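Local atomic coordinates of molybdenum cofactor biosynthesis protein C 2 (PDB entry 4FDF), a protein that probably catalyses the conversion of (8S)-3',8-cyclo-7,8-dihydroguanosine 5'-triphosphate to cyclic pyranopterin monophosphate, a step in molybdenum cofactor biosynthesis. Residues K78-L83 and E121-T126; L86-A91 and D116-E121; L90-V95 and A110-T115. One frame throughout, in Å; residues are numbered along the deposited sequence. Where two conformers were deposited one is given.

Contact 1: residues K78-L83 and E121-T126; sequences KRTSDL and EMEALT
Thr80 packs against Met122, Glu123 and Thr126 where two helices of the ferredoxin-like fold meet. These are the C-terminal end of helix 65-83 and the first turns of helix 121-139. Their short axes come within 8.7 Å and run nearly at right angles, with a crossing angle of 98°. The contact is small and buried, and Thr80 carries most of it. Its hydroxyl OG1 lies over the backbone of the second helix, 3.3 Å from Glu123 CA. The same OG1 is 3.5 Å from Thr126 CB. Its methyl CG2 sits between Glu123 OE1 and Thr126 OG1, and touches Met122 CB at 4.0 Å. Thr80 CG2 is anti to its backbone N (chi1 of OG1 -62°). OG1 is thereby left beside that N, where it can hydrogen-bond back to Ala77 O, one turn earlier in its own helix. The hydroxyl thus has a polar partner although its neighbours across the contact are mainly carbon. The side chain of Glu123 crosses that of Thr80 at about a right angle, and its OE1 also sits near Thr80 CB. Leu83 CD1 touches Thr126 CG2 at 4.2 Å. Leu83 also packs on Leu83 of a second subunit.

Met122 and Glu123 are predicted to bind substrate. Met122 and Thr80 both touch Cys87, another predicted substrate residue, so the crossing lies beside the probable active site. On the far side of helix 65-83, Arg79 grips Asp82 side-on, with NE and NH2 both directed to OD2. In the second helix, Thr126 OG1 donates to Met122 O at 2.8 Å. Thr126 N reaches the same oxygen from the opposite face of the carbonyl plane.

Contact 2: residues L86-A91 and D116-E121; sequences LCHQLA and DRTGVE
Leu90 and Asp116 lead this meeting of two loops, which has an apolar part and a polar part. The apolar part is built round Leu90. Its two methyls fork over the 116-121 loop and touch different residues. CD2 rests 3.6 Å from Thr118 CG2 and 3.7 Å from the carboxylate carbon CG of Asp116. CD1 turns toward the start of the next helix, 3.6 Å from Gly119 O and 4.0 Å from Val120 CG1. Thr118 meets Leu90 at about a right angle. Its OG1 is anti to its backbone N (chi1 163°), which leaves the methyl CG2 to face the leucine. The same methyl also approaches the His88 ring obliquely, 4.4 Å from ND1.

The polar part belongs to Asp116, at the end of strand 105-116. Ala91 N donates across the contact to Asp116 OD2 at 3.2 Å. That bond is straight, at 179°, and it meets OD2 on the anti side, 23° out of the carboxylate plane. Asp116 OD1 accepts from Arg117 N, the next residue, at 2.7 Å, through its anti lone pair. An N-H on each oxygen would limit the rotation of the carboxylate, though Ala91 has two conformers and this holds for one. His88 points its other ring nitrogen elsewhere: NE2 bonds to Val27 O.

Leu86, Cys87 and His88 are predicted to bind substrate, so this loop probably borders the active site. His88 also packs on Thr93 of another subunit, which places it at a subunit interface. The 86-91 loop joins helix 65-83 to strand 92-101. The 116-121 loop joins strand 105-116 to helix 121-139. Val120 holds the N-cap position of that helix and packs back on Val112 and Ser114 of the strand before it.

Contact 3: residues L90-V95 and A110-T115; sequences LALTGV and ATVRST
Residues 92-95 and 111-115 run antiparallel, and their pairing is disturbed where Thr93 and Gly94 both face Arg113. Leu92 CD2 packs obliquely on Val112 CG1 at 4.0 Å, on the face that also bears Val95 and Ser114. Ser114 OG is anti to its backbone N (chi1 177°) and lies 2.5 Å from Ala91 O, above the carbonyl plane. That distance is too short to be trusted in detail, and Ala91 has two conformers, so the bond is doubtful.

The disturbance is a classic beta bulge in the hairpin of strands 92-101 and 105-116. Strand 92-101 is the outermost strand on this side of the chain's antiparallel sheet. The chain turns a corner at Thr93. Arg113 O accepts two backbone bonds from the same face of its carbonyl plane: Thr93 N at 2.8 Å and Gly94 N at 3.3 Å. The return bond, Arg113 N to Gly94 O, is 2.8 Å and nearly straight (169°). Val95 then pairs with Val112 in a non-hydrogen-bonded position, with Val95 CA 3.3 Å from Thr111 O.

On the other face Arg113 bends at chi3 and lays its guanidinium obliquely beside the Gly94-Val95 peptide, with NH2 3.8 Å from Gly94 CA. Its charge is met by two acids: NH2 bridges to Asp96, and NE bridges to Asp28 of a neighbouring subunit.

Overall arrangement
From the N terminus, strand 35-46 and helix 49-57 lead to helix 65-83, whose last turns enter contact 1. The chain then passes through the 86-91 loop into strand 92-101, turns back along strand 105-116, and reaches helix 121-139 by way of the 116-121 loop. Contact 3 closes the smallest loop, the hairpin. Contact 2 closes the next, and contact 1 encloses both, so the three nest without crossing. Contacts 2 and 3 share Leu90 and Ala91, while contacts 1 and 2 share Glu121. Cys87 SG touches Met122 CG, and Leu92 CD2 touches Glu123 CG. Helix pair, loops and sheet edge are thus joined around the predicted substrate residues.

Contact 1: residues K78-L83 and E121-T126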
loop_
_atom_site.group_PDB
_atom_site.type_symbol
_atom_site.label_atom_id
_atom_site.label_comp_id
_atom_site.label_asym_id
_atom_site.label_seq_id
_atom_site.Cartn_x
_atom_site.Cartn_y
_atom_site.Cartn_z
ATOM N N LYS B 78 -7.392 8.924 1.854
ATOM C CA LYS B 78 -5.982 8.943 2.255
ATOM C C LYS B 78 -5.084 8.263 1.218
ATOM O O LYS B 78 -3.924 8.630 1.083
ATOM C CB LYS B 78 -5.798 8.265 3.630
ATOM C CG LYS B 78 -6.480 9.011 4.799
ATOM C CD LYS B 78 -7.186 8.057 5.769
ATOM C CE LYS B 78 -6.262 7.665 6.884
ATOM N NZ LYS B 78 -6.854 6.652 7.782
ATOM N N ARG B 79 -5.628 7.283 0.490
ATOM C CA ARG B 79 -4.851 6.511 -0.492
ATOM C C ARG B 79 -4.864 7.137 -1.888
ATOM O O ARG B 79 -4.340 6.557 -2.834
ATOM C CB ARG B 79 -5.369 5.060 -0.576
ATOM C CG ARG B 79 -5.469 4.303 0.758
ATOM C CD ARG B 79 -4.122 4.221 1.503
ATOM N NE ARG B 79 -3.080 3.502 0.762
ATOM C CZ ARG B 79 -2.817 2.197 0.874
ATOM N NH1 ARG B 79 -3.519 1.423 1.702
ATOM N NH2 ARG B 79 -1.837 1.665 0.151
ATOM N N THR B 80 -5.461 8.319 -2.013
ATOM C CA THR B 80 -5.579 8.993 -3.311
ATOM C C THR B 80 -4.287 9.021 -4.125
ATOM O O THR B 80 -4.275 8.591 -5.280
ATOM C CB THR B 80 -6.193 10.408 -3.175
ATOM O OG1 THR B 80 -7.519 10.290 -2.633
ATOM C CG2 THR B 80 -6.273 11.120 -4.552
ATOM N N SER B 81 -3.195 9.494 -3.529
ATOM C CA SER B 81 -1.949 9.647 -4.279
ATOM C C SER B 81 -1.302 8.306 -4.673
ATOM O O SER B 81 -0.478 8.262 -5.579
ATOM C CB SER B 81 -0.971 10.586 -3.561
ATOM O OG SER B 81 -0.595 10.084 -2.302
ATOM N N ASP B 82 -1.713 7.224 -4.010
ATOM C CA ASP B 82 -1.323 5.860 -4.379
ATOM C C ASP B 82 -2.048 5.367 -5.625
ATOM O O ASP B 82 -1.509 4.561 -6.371
ATOM C CB ASP B 82 -1.662 4.876 -3.257
ATOM C CG ASP B 82 -0.814 5.067 -2.015
ATOM O OD1 ASP B 82 0.092 5.932 -2.019
ATOM O OD2 ASP B 82 -1.057 4.326 -1.032
ATOM N N LEU B 83 -3.285 5.825 -5.821
ATOM C CA LEU B 83 -4.128 5.350 -6.921
ATOM C C LEU B 83 -4.019 6.192 -8.169
ATOM O O LEU B 83 -4.052 5.661 -9.284
ATOM C CB LEU B 83 -5.599 5.306 -6.492
ATOM C CG LEU B 83 -5.920 4.351 -5.343
ATOM C CD1 LEU B 83 -7.301 4.650 -4.726
ATOM C CD2 LEU B 83 -5.797 2.884 -5.770
ATOM N N GLU B 121 -9.854 18.243 -4.081
ATOM C CA GLU B 121 -11.013 17.700 -4.779
ATOM C C GLU B 121 -10.817 16.253 -5.248
ATOM O O GLU B 121 -11.788 15.508 -5.349
ATOM C CB GLU B 121 -11.477 18.618 -5.919
ATOM C CG GLU B 121 -10.521 18.760 -7.106
ATOM C CD GLU B 121 -9.518 19.899 -6.967
ATOM O OE1 GLU B 121 -9.101 20.435 -8.013
ATOM O OE2 GLU B 121 -9.125 20.248 -5.835
ATOM N N MET B 122 -9.576 15.846 -5.501
ATOM C CA MET B 122 -9.312 14.469 -5.922
ATOM C C MET B 122 -9.621 13.446 -4.838
ATOM O O MET B 122 -10.225 12.393 -5.110
ATOM C CB MET B 122 -7.875 14.293 -6.437
ATOM C CG MET B 122 -7.605 14.927 -7.819
ATOM S SD MET B 122 -8.886 14.646 -9.086
ATOM C CE MET B 122 -9.118 12.859 -9.007
ATOM N N GLU B 123 -9.210 13.754 -3.616
ATOM C CA GLU B 123 -9.479 12.880 -2.485
ATOM C C GLU B 123 -10.970 12.810 -2.184
ATOM O O GLU B 123 -11.483 11.730 -1.889
ATOM C CB GLU B 123 -8.663 13.261 -1.235
ATOM C CG GLU B 123 -7.978 14.623 -1.264
ATOM C CD GLU B 123 -6.774 14.711 -2.204
ATOM O OE1 GLU B 123 -5.844 13.879 -2.102
ATOM O OE2 GLU B 123 -6.758 15.633 -3.041
ATOM N N ALA B 124 -11.660 13.949 -2.272
ATOM C CA ALA B 124 -13.109 13.962 -2.129
ATOM C C ALA B 124 -13.792 13.054 -3.162
ATOM O O ALA B 124 -14.674 12.261 -2.804
ATOM C CB ALA B 124 -13.658 15.391 -2.212
ATOM N N LEU B 125 -13.383 13.168 -4.426
ATOM C CA LEU B 125 -13.924 12.325 -5.506
ATOM C C LEU B 125 -13.592 10.834 -5.328
ATOM O O LEU B 125 -14.429 9.965 -5.602
ATOM C CB LEU B 125 -13.407 12.806 -6.862
ATOM C CG LEU B 125 -13.931 14.144 -7.371
ATOM C CD1 LEU B 125 -13.003 14.666 -8.468
ATOM C CD2 LEU B 125 -15.372 14.050 -7.869
ATOM N N THR B 126 -12.377 10.553 -4.868
ATOM C CA THR B 126 -11.907 9.187 -4.618
ATOM C C THR B 126 -12.723 8.502 -3.501
ATOM O O THR B 126 -13.147 7.339 -3.637
ATOM C CB THR B 126 -10.384 9.208 -4.313
ATOM O OG1 THR B 126 -9.679 9.671 -5.477
ATOM C CG2 THR B 126 -9.859 7.850 -3.927
#

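Contact 2: residues L86-A91 and D116-E121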
loop_
_atom_site.group_PDB
_atom_site.type_symbol
_atom_site.label_atom_id
_atom_site.label_comp_id
_atom_site.label_asym_id
_atom_site.label_seq_id
_atom_site.Cartn_x
_atom_site.Cartn_y
_atom_site.Cartn_z
ATOM N N LEU B 86 -0.630 11.099 -11.000
ATOM C CA LEU B 86 -0.113 12.463 -10.927
ATOM C C LEU B 86 -0.635 13.275 -9.755
ATOM O O LEU B 86 -0.380 14.483 -9.690
ATOM C CB LEU B 86 -0.303 13.218 -12.255
ATOM C CG LEU B 86 0.355 12.595 -13.499
ATOM C CD1 LEU B 86 0.392 13.598 -14.635
ATOM C CD2 LEU B 86 1.762 12.051 -13.220
ATOM N N CYS B 87 -1.352 12.623 -8.836
ATOM C CA CYS B 87 -1.760 13.265 -7.580
ATOM C C CYS B 87 -0.613 13.392 -6.586
ATOM O O CYS B 87 0.126 12.451 -6.359
ATOM C CB CYS B 87 -2.903 12.507 -6.921
ATOM S SG CYS B 87 -4.497 13.118 -7.412
ATOM N N HIS B 88 -0.485 14.572 -5.994
ATOM C CA HIS B 88 0.495 14.830 -4.955
ATOM C C HIS B 88 0.036 14.195 -3.684
ATOM O O HIS B 88 -1.161 13.963 -3.508
ATOM C CB HIS B 88 0.622 16.331 -4.734
ATOM C CG HIS B 88 0.995 17.101 -5.972
ATOM N ND1 HIS B 88 0.136 17.290 -6.996
ATOM C CD2 HIS B 88 2.178 17.743 -6.326
ATOM C CE1 HIS B 88 0.742 18.015 -7.958
ATOM N NE2 HIS B 88 1.990 18.295 -7.543
ATOM N N GLN B 89 0.990 13.899 -2.801
ATOM C CA GLN B 89 0.724 13.430 -1.442
ATOM C C GLN B 89 0.332 14.622 -0.563
ATOM O O GLN B 89 1.136 15.525 -0.346
ATOM C CB GLN B 89 1.973 12.756 -0.857
ATOM C CG GLN B 89 2.451 11.502 -1.605
ATOM C CD GLN B 89 3.972 11.328 -1.568
ATOM O OE1 GLN B 89 4.715 12.163 -2.073
ATOM N NE2 GLN B 89 4.428 10.231 -0.982
ATOM N N LEU B 90 -0.908 14.627 -0.081
ATOM C CA LEU B 90 -1.449 15.758 0.683
ATOM C C LEU B 90 -1.815 15.381 2.117
ATOM O O LEU B 90 -2.308 14.282 2.372
ATOM C CB LEU B 90 -2.655 16.379 -0.041
ATOM C CG LEU B 90 -2.411 16.988 -1.440
ATOM C CD1 LEU B 90 -3.701 17.469 -2.092
ATOM C CD2 LEU B 90 -1.382 18.118 -1.385
ATOM N N ALA B 91 -1.552 16.293 3.050
ATOM C CA ALA B 91 -1.860 16.053 4.450
ATOM C C ALA B 91 -3.313 16.397 4.699
ATOM O O ALA B 91 -3.696 17.558 4.662
ATOM C CB ALA B 91 -0.944 16.877 5.358
ATOM N N ASP B 116 -2.661 22.639 2.907
ATOM C CA ASP B 116 -1.595 22.299 1.955
ATOM C C ASP B 116 -1.516 23.206 0.719
ATOM O O ASP B 116 -2.180 24.246 0.645
ATOM C CB ASP B 116 -1.691 20.821 1.537
ATOM C CG ASP B 116 -0.327 20.132 1.489
ATOM O OD1 ASP B 116 0.580 20.622 0.780
ATOM O OD2 ASP B 116 -0.166 19.091 2.160
ATOM N N ARG B 117 -0.708 22.773 -0.251
ATOM C CA ARG B 117 -0.266 23.580 -1.392
ATOM C C ARG B 117 -1.148 23.481 -2.641
ATOM O O ARG B 117 -0.956 24.237 -3.601
ATOM C CB ARG B 117 1.178 23.197 -1.755
ATOM C CG ARG B 117 2.219 23.679 -0.758
ATOM C CD ARG B 117 3.613 23.145 -1.057
ATOM N NE ARG B 117 4.623 24.183 -0.850
ATOM C CZ ARG B 117 5.228 24.450 0.310
ATOM N NH1 ARG B 117 4.952 23.748 1.406
ATOM N NH2 ARG B 117 6.122 25.431 0.372
ATOM N N THR B 118 -2.090 22.541 -2.639
ATOM C CA THR B 118 -3.018 22.364 -3.766
ATOM C C THR B 118 -4.382 21.885 -3.269
ATOM O O THR B 118 -4.501 21.429 -2.130
ATOM C CB THR B 118 -2.438 21.439 -4.900
ATOM O OG1 THR B 118 -3.494 20.997 -5.760
ATOM C CG2 THR B 118 -1.736 20.218 -4.343
ATOM N N GLY B 119 -5.405 22.010 -4.119
ATOM C CA GLY B 119 -6.779 21.631 -3.771
ATOM C C GLY B 119 -6.935 20.151 -3.466
ATOM O O GLY B 119 -6.118 19.336 -3.905
ATOM N N VAL B 120 -7.990 19.815 -2.719
ATOM C CA VAL B 120 -8.239 18.441 -2.262
ATOM C C VAL B 120 -9.483 17.783 -2.885
ATOM O O VAL B 120 -10.070 16.858 -2.304
ATOM C CB VAL B 120 -8.283 18.335 -0.694
ATOM C CG1 VAL B 120 -6.923 18.668 -0.106
ATOM C CG2 VAL B 120 -9.377 19.225 -0.083
ATOM N N GLU B 121 -9.854 18.243 -4.081
ATOM C CA GLU B 121 -11.013 17.700 -4.779
ATOM C C GLU B 121 -10.817 16.253 -5.248
ATOM O O GLU B 121 -11.788 15.508 -5.349
ATOM C CB GLU B 121 -11.477 18.618 -5.919
ATOM C CG GLU B 121 -10.521 18.760 -7.106
ATOM C CD GLU B 121 -9.518 19.899 -6.967
ATOM O OE1 GLU B 121 -9.101 20.435 -8.013
ATOM O OE2 GLU B 121 -9.125 20.248 -5.835
#

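Contact 3: residues L90-V95 and A110-T115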
loop_
_atom_site.group_PDB
_atom_site.type_symbol
_atom_site.label_atom_id
_atom_site.label_comp_id
_atom_site.label_asym_id
_atom_site.label_seq_id
_atom_site.Cartn_x
_atom_site.Cartn_y
_atom_site.Cartn_z
ATOM N N LEU B 90 -0.908 14.627 -0.081
ATOM C CA LEU B 90 -1.449 15.758 0.683
ATOM C C LEU B 90 -1.815 15.381 2.117
ATOM O O LEU B 90 -2.308 14.282 2.372
ATOM C CB LEU B 90 -2.655 16.379 -0.041
ATOM C CG LEU B 90 -2.411 16.988 -1.440
ATOM C CD1 LEU B 90 -3.701 17.469 -2.092
ATOM C CD2 LEU B 90 -1.382 18.118 -1.385
ATOM N N ALA B 91 -1.552 16.293 3.050
ATOM C CA ALA B 91 -1.860 16.053 4.450
ATOM C C ALA B 91 -3.313 16.397 4.699
ATOM O O ALA B 91 -3.696 17.558 4.662
ATOM C CB ALA B 91 -0.944 16.877 5.358
ATOM N N LEU B 92 -4.130 15.373 4.923
ATOM C CA LEU B 92 -5.550 15.594 5.138
ATOM C C LEU B 92 -5.796 15.808 6.620
ATOM O O LEU B 92 -5.344 15.016 7.452
ATOM C CB LEU B 92 -6.388 14.426 4.587
ATOM C CG LEU B 92 -6.095 13.963 3.146
ATOM C CD1 LEU B 92 -7.065 12.857 2.721
ATOM C CD2 LEU B 92 -6.139 15.120 2.145
ATOM N N THR B 93 -6.490 16.897 6.942
ATOM C CA THR B 93 -6.830 17.218 8.327
ATOM C C THR B 93 -8.220 16.749 8.745
ATOM O O THR B 93 -8.550 16.764 9.935
ATOM C CB THR B 93 -6.639 18.725 8.653
ATOM O OG1 THR B 93 -7.082 19.539 7.556
ATOM C CG2 THR B 93 -5.161 19.033 8.954
ATOM N N GLY B 94 -9.029 16.320 7.780
ATOM C CA GLY B 94 -10.359 15.784 8.087
ATOM C C GLY B 94 -11.092 15.251 6.871
ATOM O O GLY B 94 -10.929 15.776 5.766
ATOM N N VAL B 95 -11.887 14.200 7.089
ATOM C CA VAL B 95 -12.634 13.506 6.035
ATOM C C VAL B 95 -13.984 13.037 6.566
ATOM O O VAL B 95 -14.041 12.249 7.511
ATOM C CB VAL B 95 -11.894 12.236 5.492
ATOM C CG1 VAL B 95 -12.646 11.656 4.286
ATOM C CG2 VAL B 95 -10.435 12.533 5.120
ATOM N N ALA B 110 -18.806 13.455 0.112
ATOM C CA ALA B 110 -17.546 13.473 0.839
ATOM C C ALA B 110 -17.023 14.895 1.024
ATOM O O ALA B 110 -16.991 15.686 0.082
ATOM C CB ALA B 110 -16.506 12.590 0.157
ATOM N N THR B 111 -16.640 15.206 2.258
ATOM C CA THR B 111 -16.079 16.508 2.619
ATOM C C THR B 111 -14.658 16.272 3.106
ATOM O O THR B 111 -14.434 15.469 4.018
ATOM C CB THR B 111 -16.942 17.209 3.706
ATOM O OG1 THR B 111 -18.231 17.501 3.159
ATOM C CG2 THR B 111 -16.304 18.511 4.182
ATOM N N VAL B 112 -13.703 16.936 2.460
ATOM C CA VAL B 112 -12.284 16.756 2.759
ATOM C C VAL B 112 -11.696 18.103 3.140
ATOM O O VAL B 112 -11.965 19.116 2.485
ATOM C CB VAL B 112 -11.491 16.150 1.557
ATOM C CG1 VAL B 112 -9.991 16.031 1.889
ATOM C CG2 VAL B 112 -12.029 14.769 1.182
ATOM N N ARG B 113 -10.908 18.114 4.208
ATOM C CA ARG B 113 -10.202 19.318 4.637
ATOM C C ARG B 113 -8.699 19.063 4.711
ATOM O O ARG B 113 -8.251 17.954 5.070
ATOM C CB ARG B 113 -10.758 19.842 5.971
ATOM C CG ARG B 113 -12.181 20.434 5.864
ATOM C CD ARG B 113 -12.941 20.473 7.203
ATOM N NE ARG B 113 -12.971 19.165 7.868
ATOM C CZ ARG B 113 -14.028 18.351 7.942
ATOM N NH1 ARG B 113 -15.205 18.687 7.409
ATOM N NH2 ARG B 113 -13.907 17.188 8.572
ATOM N N SER B 114 -7.931 20.089 4.345
ATOM C CA SER B 114 -6.473 20.019 4.334
ATOM C C SER B 114 -5.804 21.391 4.401
ATOM O O SER B 114 -6.302 22.376 3.844
ATOM C CB SER B 114 -5.982 19.296 3.082
ATOM O OG SER B 114 -4.567 19.294 3.028
ATOM N N THR B 115 -4.661 21.435 5.079
ATOM C CA THR B 115 -3.792 22.601 5.059
ATOM C C THR B 115 -2.603 22.256 4.183
ATOM O O THR B 115 -1.656 21.621 4.655
ATOM C CB THR B 115 -3.304 22.954 6.474
ATOM O OG1 THR B 115 -4.428 23.032 7.355
ATOM C CG2 THR B 115 -2.548 24.292 6.473
#